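Local coordinates for endo-n-acetyl-beta-d-glucosaminidase (Hypocrea jecorina, PDB 4AC1), which hydrolyses N-linked glycans within their core as a family 18 endo-beta-N-acetylglucosaminidase, an activity that deglycosylates the cellulases of this fungus, at residues Leu5-Thr11 with Val252-Phe258; Ile37-Phe41 with His50-Phe54; Phe41-Gln45 with Ser89-Leu95. All blocks are in the same frame, centred on the assembly; numbering follows the deposited sequence.

Contact 1. Residues Leu5-Thr11 with Val252-Phe258; sequences LIVYFQT and VMGWEYF
Glu256 OE1 takes two backbone N-H groups of the turning chain, Thr11 N at 2.9 Å on its syn lone pair and Gln10 N on the same syn side but well out of the carboxylate plane. A water held by Thr11 O and Phe258 N donates a third bond to this oxygen. The other oxygen, OE2, accepts the Thr11 hydroxyl in a short bond, OG1 to OE2 2.6 Å, and the carboxylate is thereby fixed in rotation. Its chain bends back to get there: CG sits between the backbone N and the carbonyl carbon (chi1 55°), after a cis peptide that joins Trp255 to Glu256. With an alanine in place of Glu256, the N-H groups of Gln10 and Thr11 would probably lose their acceptor and the Thr11 hydroxyl its mate. Thr11 also lays its methyl over the Phe258 ring, CG2 standing 3.6 Å from the centroid.

Strands 4-9 and 251-255 are the first and last of the parallel barrel of this GH18 (beta/alpha)8 domain, and their pairing closes it. The ladder runs from Ile6 N to Val252 O through Gly254 N to Ile6 O and Tyr8 N to Gly254 O; beyond it and the cis peptide, Tyr257 N bonds Tyr8 O.

Tyr8 suits the barrel interior: its ring takes Met253 SD at the edge, 3.6 Å from CE1, a Met-aromatic contact, while its hydroxyl bonds Asp123 of the family's D-x-D-x-E sequence. At the C-terminal end of the barrel, near zinc-binding Glu127 of that sequence, Trp255 CE3 meets Tyr8 CG at 3.5 Å, ring planes inclined by 52°. The Gln10 amide stands nearly perpendicular to the indole, NE2 at its edge and hydrogen-bonded to Ser40. On the outer face, Val7 CG1 packs on Tyr257 CB at 3.5 Å.

Contact 2. Residues Ile37-Phe41 with His50-Phe54; sequences IVCSF and HLNDF. With ZN (zinc ion), chain N; ZN (zinc ion), chain L.
Leu51 CD1 lies over the centre of one face of the Phe41 ring, 4.0 Å from the centroid, on the tight side of this contact. The two methyls of leucine let one branch meet that face while the other, CD2, meets Val38 CG1 at 3.7 Å. With CG anti to the backbone N (chi1 174°), the branched end of Leu51 reaches back over strand 35-42. Phe41 and Leu51 form an antiparallel non-hydrogen-bonded pair.

Beside them the Asn52 amide spans the cis peptide between Cys39 and Ser40. The cis geometry sets Cys39 O and the Ser40 N-H on the same side, where one primary amide, donor and acceptor together, meets both. ND2 donates a hydrogen bond to Cys39 O at 2.9 Å, and OD1 accepts from Ser40 N at 2.8 Å, the donor standing above the carbonyl plane. Asn52 N bonds Ser40 O as well.

The other side is loose and watery. A type II' turn from Leu51 to Phe54 carries the chain away, and the His50 ring points outward, its NE2 coordinating zinc modelled at two alternative positions, 2.1 Å from the one in chain L. Waters supply the other ligands seen, one of them also bonded to Asp53 O, and Val48 O holds ND1.

The hairpin thus lies against helix 62-73, whose Trp65 touches Leu51, Phe41 and Val38, with strand 77-83 flanking strand 35-42.

Contact 3. Residues Phe41-Gln45 with Ser89-Leu95; sequences FHINQ and SFNTQTL
Ile43 points its side chain into the curve of residues 89-95 and meets it with separate branches. The Ile43 and Thr94 side chains cross obliquely, CG2 of Ile43 lying 3.9 Å from Thr94 CB, whereas CG1 faces Ser89 and, more distantly, Leu95 CD1. A beta-branched residue suits this spot because its two arms serve different neighbours.

Ser89 adds the polar grip from beside the backbone: its OG accepts Ile43 N at 2.9 Å in an almost straight bond (173°). A water, 2.6 Å from His42 ND1 in the imidazole plane, also meets this hydroxyl. The Thr94 hydroxyl turns to Gly88 O, while Thr94 CG2 packs 3.8 Å from Gln45 N.

Further out, Gln45 and Gln93 cross obliquely with their amide planes 51° apart, and Gln45 OE1 lies 3.2 Å from Gln93 CG; long polar chains suit this exposed edge, though the pose of Gln45 may owe something to the crystal lattice.

Tyr106 of helix 100-116 touches Ile43, Gln45 and Leu95. The type I turn from Asn91 to Thr94 belongs to the loop between strand 77-83 and helix 100-116, and the arrangement is that of neighbouring beta-to-alpha loops packing together at the C-terminal end of a (beta/alpha)8 barrel.

In the fold
Contact 1 is buried near the middle of the chain, contact 2 is buried but lies farther out, and contact 3 is partly exposed. All reach one sheet: strands 4-9 and 35-42 are neighbours, so Phe9 N bonds Ile37 O and Ile6 packs on Ile37 between contacts 1 and 2. Contacts 2 and 3 share Phe41, and His50 O probably bonds His42 N. Contacts 1 and 3 do not touch. The chemistry shifts accordingly, from a parallel ladder with aromatic rings and a buried carboxylate, through a side-chain amide on a cis peptide with zinc at the margin, to a single direct hydrogen bond, a shared water and glutamines at the surface.

Contact 1. Residues Leu5-Thr11 with Val252-Phe258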
# COMPACT_ATOMS: atom_id res chain seq x y z
N LEU A 5 8.47 -5.70 -4.11
CA LEU A 5 8.32 -4.54 -4.97
C LEU A 5 6.84 -4.36 -5.19
O LEU A 5 6.18 -5.20 -5.80
CB LEU A 5 9.04 -4.72 -6.32
CG LEU A 5 8.86 -3.57 -7.32
CD1 LEU A 5 9.34 -2.22 -6.74
CD2 LEU A 5 9.56 -3.86 -8.64
N ILE A 6 6.33 -3.25 -4.67
CA ILE A 6 4.90 -3.02 -4.55
C ILE A 6 4.54 -1.76 -5.32
O ILE A 6 5.22 -0.75 -5.18
CB ILE A 6 4.55 -2.80 -3.07
CG1 ILE A 6 4.88 -4.05 -2.25
CG2 ILE A 6 3.08 -2.38 -2.89
CD1 ILE A 6 5.48 -3.76 -0.90
N VAL A 7 3.51 -1.83 -6.14
CA VAL A 7 3.04 -0.67 -6.91
C VAL A 7 1.57 -0.41 -6.59
O VAL A 7 0.73 -1.32 -6.71
CB VAL A 7 3.20 -0.90 -8.43
CG1 VAL A 7 2.45 0.18 -9.23
CG2 VAL A 7 4.67 -0.95 -8.81
N TYR A 8 1.28 0.82 -6.16
CA TYR A 8 -0.09 1.28 -6.01
C TYR A 8 -0.65 1.73 -7.35
O TYR A 8 0.02 2.44 -8.12
CB TYR A 8 -0.15 2.45 -5.04
CG TYR A 8 -0.00 2.11 -3.57
CD1 TYR A 8 1.24 2.06 -2.94
CD2 TYR A 8 -1.13 1.86 -2.79
CE1 TYR A 8 1.36 1.75 -1.59
CE2 TYR A 8 -1.03 1.55 -1.43
CZ TYR A 8 0.22 1.50 -0.84
OH TYR A 8 0.34 1.22 0.50
N PHE A 9 -1.89 1.29 -7.62
CA PHE A 9 -2.56 1.51 -8.90
C PHE A 9 -3.90 2.19 -8.59
O PHE A 9 -4.90 1.52 -8.33
CB PHE A 9 -2.76 0.14 -9.57
CG PHE A 9 -3.29 0.20 -10.99
CD1 PHE A 9 -2.44 0.44 -12.07
CD2 PHE A 9 -4.63 -0.05 -11.24
CE1 PHE A 9 -2.94 0.48 -13.38
CE2 PHE A 9 -5.14 -0.01 -12.54
CZ PHE A 9 -4.29 0.25 -13.61
N GLN A 10 -3.88 3.53 -8.53
CA GLN A 10 -5.07 4.33 -8.20
C GLN A 10 -5.72 4.91 -9.45
O GLN A 10 -6.94 4.83 -9.63
CB GLN A 10 -4.79 5.46 -7.21
CG GLN A 10 -6.08 6.06 -6.68
CD GLN A 10 -5.88 7.28 -5.83
OE1 GLN A 10 -5.55 8.35 -6.33
NE2 GLN A 10 -6.11 7.14 -4.54
N THR A 11 -4.90 5.52 -10.30
CA THR A 11 -5.35 6.07 -11.58
C THR A 11 -5.45 4.91 -12.55
O THR A 11 -4.43 4.31 -12.93
CB THR A 11 -4.38 7.14 -12.09
OG1 THR A 11 -4.28 8.18 -11.11
CG2 THR A 11 -4.87 7.76 -13.40
N VAL A 252 10.39 -1.97 -1.48
CA VAL A 252 10.02 -0.63 -1.91
C VAL A 252 8.59 -0.63 -2.44
O VAL A 252 8.18 -1.59 -3.10
CB VAL A 252 10.99 -0.11 -3.04
CG1 VAL A 252 10.48 1.20 -3.66
CG2 VAL A 252 12.38 0.06 -2.49
N MET A 253 7.84 0.42 -2.13
CA MET A 253 6.56 0.65 -2.78
C MET A 253 6.59 1.98 -3.50
O MET A 253 7.33 2.89 -3.13
CB MET A 253 5.36 0.52 -1.81
CG MET A 253 5.22 1.58 -0.71
SD MET A 253 4.60 3.19 -1.27
CE MET A 253 3.93 3.76 0.28
N GLY A 254 5.79 2.07 -4.56
CA GLY A 254 5.69 3.29 -5.35
C GLY A 254 4.28 3.83 -5.43
O GLY A 254 3.35 3.10 -5.83
N TRP A 255 4.13 5.10 -5.08
CA TRP A 255 2.88 5.86 -5.28
C TRP A 255 3.10 6.84 -6.45
O TRP A 255 3.87 7.79 -6.30
CB TRP A 255 2.48 6.65 -4.02
CG TRP A 255 1.18 7.31 -4.26
CD1 TRP A 255 0.98 8.53 -4.85
CD2 TRP A 255 -0.12 6.76 -4.01
NE1 TRP A 255 -0.37 8.78 -4.96
CE2 TRP A 255 -1.06 7.70 -4.46
CE3 TRP A 255 -0.57 5.55 -3.45
CZ2 TRP A 255 -2.45 7.49 -4.36
CZ3 TRP A 255 -1.94 5.33 -3.35
CH2 TRP A 255 -2.87 6.30 -3.79
N GLU A 256 2.46 6.65 -7.61
CA GLU A 256 1.65 5.48 -7.99
C GLU A 256 1.99 5.17 -9.45
O GLU A 256 2.82 5.83 -10.08
CB GLU A 256 0.16 5.77 -7.82
CG GLU A 256 -0.30 7.01 -8.57
CD GLU A 256 -1.70 6.89 -9.16
OE1 GLU A 256 -2.18 5.77 -9.44
OE2 GLU A 256 -2.34 7.95 -9.34
N TYR A 257 1.34 4.16 -10.02
CA TYR A 257 1.83 3.59 -11.27
C TYR A 257 1.89 4.51 -12.50
O TYR A 257 2.96 4.69 -13.09
CB TYR A 257 1.04 2.34 -11.65
CG TYR A 257 1.42 1.73 -12.99
CD1 TYR A 257 2.71 1.25 -13.23
CD2 TYR A 257 0.48 1.63 -14.01
CE1 TYR A 257 3.04 0.68 -14.46
CE2 TYR A 257 0.81 1.07 -15.25
CZ TYR A 257 2.09 0.59 -15.46
OH TYR A 257 2.45 0.01 -16.66
N PHE A 258 0.73 5.05 -12.88
CA PHE A 258 0.47 5.43 -14.28
C PHE A 258 1.39 6.47 -14.92
O PHE A 258 1.51 6.52 -16.14
CB PHE A 258 -0.98 5.88 -14.48
CG PHE A 258 -1.21 7.33 -14.18
CD1 PHE A 258 -1.12 7.81 -12.87
CD2 PHE A 258 -1.48 8.23 -15.22
CE1 PHE A 258 -1.33 9.15 -12.60
CE2 PHE A 258 -1.68 9.57 -14.96
CZ PHE A 258 -1.61 10.03 -13.66
O HOH W 1 -1.80 4.14 -11.71

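Contact 2. Residues Ile37-Phe41 with His50-Phe54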
# COMPACT_ATOMS: atom_id res chain seq x y z
N ILE A 37 -1.33 -3.12 -5.73
CA ILE A 37 -2.37 -2.68 -4.80
C ILE A 37 -3.38 -1.79 -5.55
O ILE A 37 -3.07 -0.64 -5.91
CB ILE A 37 -1.78 -1.96 -3.55
CG1 ILE A 37 -0.75 -2.86 -2.85
CG2 ILE A 37 -2.91 -1.58 -2.58
CD1 ILE A 37 -0.14 -2.28 -1.58
N VAL A 38 -4.56 -2.36 -5.79
CA VAL A 38 -5.67 -1.65 -6.44
C VAL A 38 -6.30 -0.73 -5.40
O VAL A 38 -6.62 -1.16 -4.29
CB VAL A 38 -6.71 -2.64 -7.00
CG1 VAL A 38 -7.94 -1.90 -7.57
CG2 VAL A 38 -6.07 -3.52 -8.06
N CYS A 39 -6.47 0.54 -5.76
CA CYS A 39 -6.89 1.55 -4.79
C CYS A 39 -7.54 2.75 -5.50
O CYS A 39 -7.45 2.84 -6.72
CB CYS A 39 -5.68 2.01 -3.96
SG CYS A 39 -4.31 2.76 -4.89
N SER A 40 -8.19 3.66 -4.78
CA SER A 40 -8.48 3.56 -3.35
C SER A 40 -9.93 3.18 -3.13
O SER A 40 -10.85 3.84 -3.64
CB SER A 40 -8.20 4.88 -2.64
OG SER A 40 -6.83 5.24 -2.76
N PHE A 41 -10.15 2.12 -2.36
CA PHE A 41 -11.49 1.78 -1.90
C PHE A 41 -11.94 2.79 -0.85
O PHE A 41 -11.13 3.30 -0.07
CB PHE A 41 -11.54 0.34 -1.36
CG PHE A 41 -11.45 -0.72 -2.43
CD1 PHE A 41 -12.60 -1.21 -3.05
CD2 PHE A 41 -10.22 -1.23 -2.82
CE1 PHE A 41 -12.53 -2.20 -4.03
CE2 PHE A 41 -10.14 -2.22 -3.81
CZ PHE A 41 -11.29 -2.70 -4.41
N HIS A 50 -17.02 2.14 -2.85
CA HIS A 50 -16.55 2.59 -4.14
C HIS A 50 -15.07 2.29 -4.29
O HIS A 50 -14.32 2.30 -3.30
CB HIS A 50 -16.77 4.10 -4.27
CG HIS A 50 -18.17 4.48 -4.63
ND1 HIS A 50 -19.26 4.11 -3.87
CD2 HIS A 50 -18.67 5.20 -5.68
CE1 HIS A 50 -20.36 4.59 -4.43
NE2 HIS A 50 -20.03 5.25 -5.52
N LEU A 51 -14.65 2.01 -5.52
CA LEU A 51 -13.25 2.05 -5.90
C LEU A 51 -13.12 3.36 -6.65
O LEU A 51 -13.63 3.50 -7.76
CB LEU A 51 -12.90 0.85 -6.78
CG LEU A 51 -11.48 0.84 -7.36
CD1 LEU A 51 -10.41 0.97 -6.24
CD2 LEU A 51 -11.25 -0.43 -8.18
N ASN A 52 -12.48 4.34 -6.02
CA ASN A 52 -12.42 5.69 -6.58
C ASN A 52 -13.85 6.18 -6.88
O ASN A 52 -14.66 6.24 -5.95
CB ASN A 52 -11.44 5.75 -7.76
CG ASN A 52 -10.07 5.22 -7.37
OD1 ASN A 52 -9.53 5.60 -6.33
ND2 ASN A 52 -9.53 4.30 -8.16
N ASP A 53 -14.19 6.48 -8.13
CA ASP A 53 -15.46 7.15 -8.42
C ASP A 53 -16.67 6.25 -8.70
O ASP A 53 -17.77 6.77 -8.93
CB ASP A 53 -15.29 8.19 -9.53
CG ASP A 53 -14.28 9.26 -9.16
OD1 ASP A 53 -14.28 9.72 -7.99
OD2 ASP A 53 -13.47 9.64 -10.03
N PHE A 54 -16.48 4.93 -8.67
CA PHE A 54 -17.55 3.99 -8.99
C PHE A 54 -17.50 2.78 -8.07
O PHE A 54 -16.43 2.43 -7.57
CB PHE A 54 -17.42 3.48 -10.43
CG PHE A 54 -17.46 4.56 -11.48
CD1 PHE A 54 -18.67 4.95 -12.04
CD2 PHE A 54 -16.28 5.15 -11.94
CE1 PHE A 54 -18.71 5.94 -13.03
CE2 PHE A 54 -16.31 6.13 -12.92
CZ PHE A 54 -17.53 6.53 -13.47
ZN ZN N . -21.10 7.08 -6.56
ZN ZN L . -21.47 6.13 -6.72
O HOH W 2 -20.47 6.03 -8.35
O HOH W 3 -22.83 7.62 -7.49
O HOH W 4 -23.05 4.89 -6.81

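Contact 3. Residues Phe41-Gln45 with Ser89-Leu95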
# COMPACT_ATOMS: atom_id res chain seq x y z
N PHE A 41 -10.15 2.12 -2.36
CA PHE A 41 -11.49 1.78 -1.90
C PHE A 41 -11.94 2.79 -0.85
O PHE A 41 -11.13 3.30 -0.07
CB PHE A 41 -11.54 0.34 -1.36
CG PHE A 41 -11.45 -0.72 -2.43
CD1 PHE A 41 -12.60 -1.21 -3.05
CD2 PHE A 41 -10.22 -1.23 -2.82
CE1 PHE A 41 -12.53 -2.20 -4.03
CE2 PHE A 41 -10.14 -2.22 -3.81
CZ PHE A 41 -11.29 -2.70 -4.41
N HIS A 42 -13.24 3.10 -0.88
CA HIS A 42 -13.87 4.08 0.00
C HIS A 42 -15.12 3.48 0.62
O HIS A 42 -16.00 2.97 -0.09
CB HIS A 42 -14.30 5.32 -0.79
CG HIS A 42 -13.18 5.96 -1.55
ND1 HIS A 42 -12.05 6.44 -0.93
CD2 HIS A 42 -13.03 6.23 -2.87
CE1 HIS A 42 -11.24 6.96 -1.84
NE2 HIS A 42 -11.81 6.84 -3.02
N ILE A 43 -15.19 3.53 1.95
CA ILE A 43 -16.39 3.16 2.69
C ILE A 43 -17.21 4.44 2.87
O ILE A 43 -16.72 5.44 3.40
CB ILE A 43 -16.05 2.54 4.08
CG1 ILE A 43 -15.01 1.41 3.96
CG2 ILE A 43 -17.32 2.11 4.83
CD1 ILE A 43 -15.49 0.18 3.25
N ASN A 44 -18.46 4.40 2.42
CA ASN A 44 -19.32 5.58 2.41
C ASN A 44 -20.51 5.42 3.34
O ASN A 44 -21.31 4.50 3.15
CB ASN A 44 -19.82 5.83 0.99
CG ASN A 44 -18.69 6.01 0.00
OD1 ASN A 44 -18.53 5.22 -0.93
ND2 ASN A 44 -17.86 7.03 0.22
N GLN A 45 -20.62 6.29 4.34
CA GLN A 45 -21.80 6.30 5.21
C GLN A 45 -23.07 6.35 4.34
O GLN A 45 -23.18 7.19 3.45
CB GLN A 45 -21.78 7.48 6.18
CG GLN A 45 -23.06 7.57 7.04
CD GLN A 45 -23.14 8.82 7.89
OE1 GLN A 45 -23.36 8.74 9.10
NE2 GLN A 45 -23.01 9.99 7.26
N SER A 89 -13.65 6.54 5.56
CA SER A 89 -13.59 5.09 5.73
C SER A 89 -13.30 4.66 7.18
O SER A 89 -13.63 3.53 7.55
CB SER A 89 -12.54 4.46 4.80
OG SER A 89 -12.89 4.62 3.44
N PHE A 90 -12.71 5.55 7.97
CA PHE A 90 -12.19 5.18 9.29
C PHE A 90 -12.73 6.05 10.41
O PHE A 90 -12.13 6.13 11.48
CB PHE A 90 -10.65 5.24 9.30
CG PHE A 90 -9.99 4.40 8.24
CD1 PHE A 90 -10.16 3.01 8.21
CD2 PHE A 90 -9.22 5.00 7.26
CE1 PHE A 90 -9.55 2.25 7.21
CE2 PHE A 90 -8.62 4.25 6.27
CZ PHE A 90 -8.79 2.88 6.24
N ASN A 91 -13.86 6.71 10.17
CA ASN A 91 -14.42 7.58 11.20
C ASN A 91 -15.52 6.88 12.01
O ASN A 91 -15.82 5.71 11.79
CB ASN A 91 -14.84 8.96 10.64
CG ASN A 91 -16.02 8.88 9.66
OD1 ASN A 91 -16.14 9.72 8.76
ND2 ASN A 91 -16.88 7.91 9.84
N THR A 92 -16.08 7.61 12.98
CA THR A 92 -17.08 7.04 13.89
C THR A 92 -18.43 6.72 13.22
O THR A 92 -19.29 6.09 13.83
CB THR A 92 -17.29 7.94 15.13
OG1 THR A 92 -17.51 9.28 14.71
CG2 THR A 92 -16.06 7.89 16.03
N GLN A 93 -18.59 7.13 11.96
CA GLN A 93 -19.79 6.83 11.17
C GLN A 93 -19.66 5.50 10.43
O GLN A 93 -20.65 4.91 10.00
CB GLN A 93 -20.09 7.97 10.18
CG GLN A 93 -20.73 9.20 10.80
CD GLN A 93 -19.79 9.99 11.69
OE1 GLN A 93 -19.94 10.01 12.91
NE2 GLN A 93 -18.82 10.65 11.07
N THR A 94 -18.42 5.02 10.28
CA THR A 94 -18.15 3.80 9.52
C THR A 94 -17.31 2.81 10.34
O THR A 94 -17.80 2.25 11.32
CB THR A 94 -17.56 4.11 8.13
OG1 THR A 94 -16.34 4.84 8.28
CG2 THR A 94 -18.54 4.93 7.28
N LEU A 95 -16.05 2.59 9.97
CA LEU A 95 -15.29 1.49 10.57
C LEU A 95 -14.79 1.77 11.99
O LEU A 95 -14.36 0.86 12.68
CB LEU A 95 -14.15 1.03 9.65
CG LEU A 95 -14.51 0.44 8.28
CD1 LEU A 95 -13.25 0.12 7.50
CD2 LEU A 95 -15.39 -0.79 8.40
O HOH W 5 -11.35 6.43 1.61